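Local coordinates for penicillin-binding 1 transmembrane protein MrcA (Nitrosomonas europaea ATCC 19718, PDB 3D0F) that probably polymerises and cross-links peptidoglycan through glycosyltransferase and transpeptidase domains, this chain being only its OB-like domain, at residues R91-K94 and W100-V103; V41-A44 and V49-F52. One frame throughout, in Å; residues are numbered along the deposited sequence. Where two conformers were deposited one is given.

Interaction 1 of 2, residues R91-K94 and W100-V103. With PO4 (phosphate ion), chain C.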
ATOM      1  N   ARG A  91      -0.834   1.991 -11.712  1.00 16.37           N
ATOM      2  CA  ARG A  91      -0.814   1.409 -10.384  1.00 15.89           C
ATOM      3  C   ARG A  91      -0.143   0.057 -10.498  1.00 16.06           C
ATOM      4  O   ARG A  91      -0.366  -0.693 -11.452  1.00 15.92           O
ATOM      5  CB  ARG A  91      -2.241   1.238  -9.835  1.00 16.91           C
ATOM      6  CG  ARG A  91      -3.024   2.561  -9.805  1.00 19.48           C
ATOM      7  CD  ARG A  91      -2.614   3.515  -8.676  1.00 22.43           C
ATOM      8  NE  ARG A  91      -3.266   4.793  -8.916  1.00 25.15           N
ATOM      9  CZ  ARG A  91      -3.226   5.842  -8.093  1.00 24.03           C
ATOM     10  NH1 ARG A  91      -2.612   5.759  -6.931  1.00 22.87           N
ATOM     11  NH2 ARG A  91      -3.837   6.973  -8.469  1.00 26.11           N
ATOM     12  N   VAL A  92       0.624  -0.256  -9.478  1.00 16.11           N
ATOM     13  CA  VAL A  92       1.390  -1.508  -9.432  1.00 15.28           C
ATOM     14  C   VAL A  92       1.265  -2.217  -8.100  1.00 16.66           C
ATOM     15  O   VAL A  92       1.049  -1.571  -7.057  1.00 17.18           O
ATOM     16  CB  VAL A  92       2.877  -1.229  -9.742  1.00 15.17           C
ATOM     17  CG1 VAL A  92       3.000  -0.652 -11.134  1.00 16.98           C
ATOM     18  CG2 VAL A  92       3.460  -0.237  -8.742  1.00 17.06           C
ATOM     19  N   LYS A  93       1.451  -3.533  -8.141  1.00 16.96           N
ATOM     20  CA  LYS A  93       1.442  -4.322  -6.917  1.00 17.78           C
ATOM     21  C   LYS A  93       2.523  -5.413  -7.035  1.00 18.76           C
ATOM     22  O   LYS A  93       2.629  -6.052  -8.084  1.00 18.51           O
ATOM     23  CB  LYS A  93       0.064  -4.952  -6.767  1.00 18.95           C
ATOM     24  CG  LYS A  93      -0.193  -5.709  -5.468  1.00 19.52           C
ATOM     25  CD  LYS A  93      -1.613  -6.233  -5.431  1.00 22.77           C
ATOM     26  CE  LYS A  93      -1.890  -7.166  -4.284  1.00 29.12           C
ATOM     27  NZ  LYS A  93      -1.208  -6.904  -3.035  1.00 35.66           N
ATOM     28  N   LYS A  94       3.145  -5.729  -5.909  1.00 18.93           N
ATOM     29  CA  LYS A  94       4.191  -6.737  -5.853  1.00 19.03           C
ATOM     30  C   LYS A  94       3.536  -8.077  -5.510  1.00 19.84           C
ATOM     31  O   LYS A  94       2.806  -8.179  -4.500  1.00 20.14           O
ATOM     32  CB  LYS A  94       5.234  -6.333  -4.823  1.00 19.81           C
ATOM     33  CG  LYS A  94       6.506  -7.169  -4.884  1.00 20.93           C
ATOM     34  CD  LYS A  94       7.480  -6.721  -3.820  1.00 23.85           C
ATOM     35  CE  LYS A  94       8.876  -7.223  -4.056  1.00 30.64           C
ATOM     36  NZ  LYS A  94       9.698  -6.919  -2.864  1.00 34.58           N
ATOM     37  N   TRP A 100       6.702  -7.331  -9.760  1.00 15.27           N
ATOM     38  CA  TRP A 100       5.677  -6.324  -9.822  1.00 15.15           C
ATOM     39  C   TRP A 100       4.736  -6.593 -10.970  1.00 15.23           C
ATOM     40  O   TRP A 100       5.145  -7.107 -12.008  1.00 15.34           O
ATOM     41  CB  TRP A 100       6.305  -4.924  -9.977  1.00 16.75           C
ATOM     42  CG  TRP A 100       7.021  -4.495  -8.700  1.00 17.02           C
ATOM     43  CD1 TRP A 100       8.313  -4.736  -8.376  1.00 19.56           C
ATOM     44  CD2 TRP A 100       6.462  -3.783  -7.584  1.00 17.19           C
ATOM     45  NE1 TRP A 100       8.600  -4.250  -7.119  1.00 18.92           N
ATOM     46  CE2 TRP A 100       7.485  -3.631  -6.629  1.00 19.29           C
ATOM     47  CE3 TRP A 100       5.198  -3.281  -7.293  1.00 18.37           C
ATOM     48  CZ2 TRP A 100       7.276  -3.005  -5.397  1.00 20.16           C
ATOM     49  CZ3 TRP A 100       5.013  -2.616  -6.080  1.00 17.75           C
ATOM     50  CH2 TRP A 100       6.040  -2.512  -5.147  1.00 19.63           C
ATOM     51  N   GLN A 101       3.470  -6.203 -10.792  1.00 15.53           N
ATOM     52  CA  GLN A 101       2.460  -6.287 -11.822  0.50 15.84           C
ATOM     53  C   GLN A 101       1.710  -4.972 -11.953  1.00 15.82           C
ATOM     54  O   GLN A 101       1.509  -4.256 -10.958  1.00 16.55           O
ATOM     55  CB  GLN A 101       1.482  -7.423 -11.477  0.50 16.46           C
ATOM     56  CG  GLN A 101       0.717  -7.145 -10.194  0.50 17.45           C
ATOM     57  CD  GLN A 101      -0.034  -8.310  -9.597  0.50 18.58           C
ATOM     58  OE1 GLN A 101      -0.291  -8.300  -8.385  0.50 19.21           O
ATOM     59  NE2 GLN A 101      -0.425  -9.275 -10.413  0.50 20.26           N
ATOM     60  N   ILE A 102       1.280  -4.656 -13.175  1.00 15.21           N
ATOM     61  CA  ILE A 102       0.423  -3.496 -13.446  1.00 15.51           C
ATOM     62  C   ILE A 102      -1.023  -3.914 -13.183  1.00 16.61           C
ATOM     63  O   ILE A 102      -1.563  -4.883 -13.775  1.00 16.58           O
ATOM     64  CB  ILE A 102       0.567  -2.997 -14.863  1.00 16.25           C
ATOM     65  CG1 ILE A 102       2.010  -2.568 -15.160  1.00 16.91           C
ATOM     66  CG2 ILE A 102      -0.462  -1.885 -15.091  1.00 18.24           C
ATOM     67  CD1 ILE A 102       2.266  -2.062 -16.585  1.00 16.52           C
ATOM     68  N   VAL A 103      -1.614  -3.191 -12.251  1.00 17.39           N
ATOM     69  CA  VAL A 103      -2.988  -3.424 -11.818  1.00 18.63           C
ATOM     70  C   VAL A 103      -3.803  -2.113 -11.876  1.00 19.15           C
ATOM     71  O   VAL A 103      -3.381  -1.133 -12.450  1.00 17.97           O
ATOM     72  CB  VAL A 103      -2.979  -3.986 -10.383  1.00 18.73           C
ATOM     73  CG1 VAL A 103      -2.258  -5.329 -10.354  1.00 18.33           C
ATOM     74  CG2 VAL A 103      -2.369  -3.010  -9.369  1.00 21.54           C
TER
HETATM   75  P   PO4 C 501      -3.788   9.154  -5.343  0.50 31.80           P
HETATM   76  O1  PO4 C 501      -4.207   9.300  -6.778  0.50 29.62           O
HETATM   77  O2  PO4 C 501      -3.403  10.529  -4.851  0.50 32.10           O
HETATM   78  O3  PO4 C 501      -4.953   8.614  -4.534  0.50 32.18           O
HETATM   79  O4  PO4 C 501      -2.615   8.225  -5.160  0.50 30.11           O
HETATM   80  O   HOH W   1      -2.446   0.849 -13.978  1.00 13.41           O
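W100 and K94 meet because their first torsions turn the two chains onto each other: the indole leaves its strand with CG anti to the carbonyl carbon (chi1 -70°), while K94 sends CG anti to its backbone N (chi1 -168°) and runs on extended. K94 CB then sits over one face of the indole, 3.7 Å from the centroid of the W100 six-membered ring and almost on its normal, a CH-pi contact. The long lysine chain offers methylenes to the ring and carries its ammonium beyond it. On the same face of the sheet, V92 CG2 meets W100 CE3 at 3.8 Å in an oblique approach; the branched valine suits this buried position, where I59 and I61 of strand 58-61 also press on it.

Two backbone bonds tie K93 to Q101, K93 N to Q101 O at 2.9 Å and Q101 N to K93 O at 2.8 Å, the reciprocal pair of a hydrogen-bonded antiparallel site. K93 and Q101 lie side by side on the other face. Farther along, V103 N donates to R91 O over 2.9 Å, and a water accepts from R91 N and donates to V103 O.

R91 bends at chi2 (-75°), and its guanidinium grips a phosphate edge-on with two nearly straight bonds, NH1 to O4 and NH2 to O1. NH2 also forms a salt bridge with E8 of the second subunit, whose G31 N binds the same ion. The phosphate, probably from the crystallisation liquor, thus lies at a subunit interface. The whole is an antiparallel beta hairpin of strands 88-94 and 100-103 in the OB-like domain, where V92, W100 and I102 pack on strand 58-61, consistent with the curled, barrel-like sheet of the OB fold.

Interaction 2 of 2, residues V41-A44 and V49-F52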
ATOM      1  N   VAL A  41       5.344   5.836 -15.434  1.00 14.86           N
ATOM      2  CA  VAL A  41       6.093   5.104 -16.454  1.00 14.41           C
ATOM      3  C   VAL A  41       7.243   5.946 -17.025  1.00 15.45           C
ATOM      4  O   VAL A  41       7.055   7.123 -17.379  1.00 14.72           O
ATOM      5  CB  VAL A  41       5.167   4.565 -17.571  1.00 15.18           C
ATOM      6  CG1 VAL A  41       6.025   3.958 -18.773  1.00 14.75           C
ATOM      7  CG2 VAL A  41       4.189   3.520 -16.958  1.00 15.41           C
ATOM      8  N   LEU A  42       8.422   5.335 -17.054  1.00 14.89           N
ATOM      9  CA  LEU A  42       9.611   5.931 -17.673  1.00 15.30           C
ATOM     10  C   LEU A  42       9.872   5.403 -19.088  1.00 16.16           C
ATOM     11  O   LEU A  42      10.367   6.129 -19.935  1.00 17.32           O
ATOM     12  CB  LEU A  42      10.853   5.655 -16.802  1.00 16.91           C
ATOM     13  CG  LEU A  42      10.685   6.118 -15.353  1.00 17.60           C
ATOM     14  CD1 LEU A  42      11.979   5.837 -14.574  1.00 21.11           C
ATOM     15  CD2 LEU A  42      10.241   7.577 -15.200  1.00 20.56           C
ATOM     16  N   SER A  43       9.645   4.113 -19.321  1.00 16.45           N
ATOM     17  CA  SER A  43       9.786   3.513 -20.592  1.00 16.91           C
ATOM     18  C   SER A  43       8.799   2.374 -20.724  1.00 16.85           C
ATOM     19  O   SER A  43       8.444   1.765 -19.729  1.00 15.68           O
ATOM     20  CB  SER A  43      11.204   3.023 -20.775  1.00 18.60           C
ATOM     21  OG  SER A  43      11.454   1.880 -20.011  1.00 19.69           O
ATOM     22  N   ALA A  44       8.399   2.066 -21.959  1.00 16.13           N
ATOM     23  CA  ALA A  44       7.435   0.982 -22.193  1.00 16.24           C
ATOM     24  C   ALA A  44       7.596   0.351 -23.533  1.00 17.06           C
ATOM     25  O   ALA A  44       7.716   1.030 -24.557  1.00 17.44           O
ATOM     26  CB  ALA A  44       6.025   1.466 -22.051  1.00 16.02           C
ATOM     27  N   VAL A  49       8.136  -2.691 -18.912  1.00 16.15           N
ATOM     28  CA  VAL A  49       7.795  -1.343 -18.507  1.00 15.46           C
ATOM     29  C   VAL A  49       8.682  -1.008 -17.311  1.00 16.21           C
ATOM     30  O   VAL A  49       8.727  -1.779 -16.328  1.00 15.82           O
ATOM     31  CB  VAL A  49       6.305  -1.286 -18.108  1.00 14.79           C
ATOM     32  CG1 VAL A  49       5.984   0.026 -17.409  1.00 16.16           C
ATOM     33  CG2 VAL A  49       5.428  -1.580 -19.337  1.00 15.90           C
ATOM     34  N   GLU A  50       9.363   0.142 -17.373  1.00 16.26           N
ATOM     35  CA  GLU A  50      10.099   0.681 -16.224  1.00 17.37           C
ATOM     36  C   GLU A  50       9.243   1.803 -15.646  1.00 17.25           C
ATOM     37  O   GLU A  50       8.766   2.659 -16.394  1.00 16.35           O
ATOM     38  CB  GLU A  50      11.449   1.273 -16.664  1.00 18.76           C
ATOM     39  CG  GLU A  50      12.404   0.241 -17.184  1.00 22.56           C
ATOM     40  CD  GLU A  50      13.887   0.515 -16.907  1.00 27.08           C
ATOM     41  OE1 GLU A  50      14.285   1.656 -16.556  1.00 32.70           O
ATOM     42  OE2 GLU A  50      14.659  -0.472 -17.064  1.00 39.15           O
ATOM     43  N   ALA A  51       9.058   1.809 -14.338  1.00 15.79           N
ATOM     44  CA  ALA A  51       8.236   2.802 -13.673  1.00 16.62           C
ATOM     45  C   ALA A  51       8.867   3.253 -12.354  1.00 16.84           C
ATOM     46  O   ALA A  51       9.541   2.455 -11.686  1.00 19.46           O
ATOM     47  CB  ALA A  51       6.800   2.272 -13.466  1.00 17.11           C
ATOM     48  N   PHE A  52       8.671   4.512 -11.995  1.00 16.37           N
ATOM     49  CA  PHE A  52       9.191   5.103 -10.767  1.00 17.59           C
ATOM     50  C   PHE A  52       8.075   5.161  -9.725  1.00 18.32           C
ATOM     51  O   PHE A  52       6.988   5.636 -10.011  1.00 17.79           O
ATOM     52  CB  PHE A  52       9.683   6.533 -11.060  1.00 17.85           C
ATOM     53  CG  PHE A  52      10.312   7.227  -9.883  1.00 18.30           C
ATOM     54  CD1 PHE A  52      11.669   7.115  -9.665  1.00 21.76           C
ATOM     55  CD2 PHE A  52       9.572   8.057  -9.071  1.00 20.75           C
ATOM     56  CE1 PHE A  52      12.292   7.772  -8.582  1.00 20.36           C
ATOM     57  CE2 PHE A  52      10.173   8.703  -7.960  1.00 19.72           C
ATOM     58  CZ  PHE A  52      11.534   8.560  -7.750  1.00 22.60           C
TER
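V41-A44 and V49-F52 run antiparallel as the two arms of a beta hairpin, interrupted by a classic beta bulge: L42 and S43 both stand opposite E50. L42 N donates to E50 O at 2.8 Å, and S43 N reaches the same oxygen in a weak bond of 3.4 Å, so one carbonyl receives two successive amides. The return bond, E50 N to S43 O, measures 3.0 Å. The extra residue shifts the register by one between the V41-A51 and S43-E50 pairs, and the chain turns a corner at L42, whose psi of -38° departs from the extended form.

V41, A44, V49 and A51 share one face of the hairpin. The side chains of V41 and V49 cross at about a right angle, with V41 CG2 4.0 Å from V49 CG1; the other branch of V49, CG2, touches A44 CB. V41, V49 and A51 are buried, where small or branched apolar side chains fit well, and I90 of strand 88-94 covers V41 and A51; A44 is more exposed. At the bulge, L42 CD1 lies 4.3 Å from F52 CB, and both residues pack on L23 of the second subunit, an apolar patch fitting for leucine and phenylalanine.

S43 and E50, both polar, occupy the partly exposed face. With chi1 at 73°, S43 OG lies between its backbone N and carbonyl carbon, 3.4 Å from both CB and CG of E50.

In the fold
The hairpin of interaction 2 comes first along the chain and is complete before that of interaction 1 begins; both belong to the OB-like domain. Their centres are about 12 Å apart, and one antiparallel sheet holds both: strand 37-45 of interaction 2 is the neighbour of strand 88-94 of interaction 1. The contacts also touch directly, where I102 CD1 packs 4.2 Å from V49 CG2, which joins the apolar side chains of the two hairpins. Both reach the second subunit, interaction 2 by apolar packing and interaction 1 by packing and a salt bridge, so the same sheet builds the domain and part of the interface with the second subunit in this crystal structure.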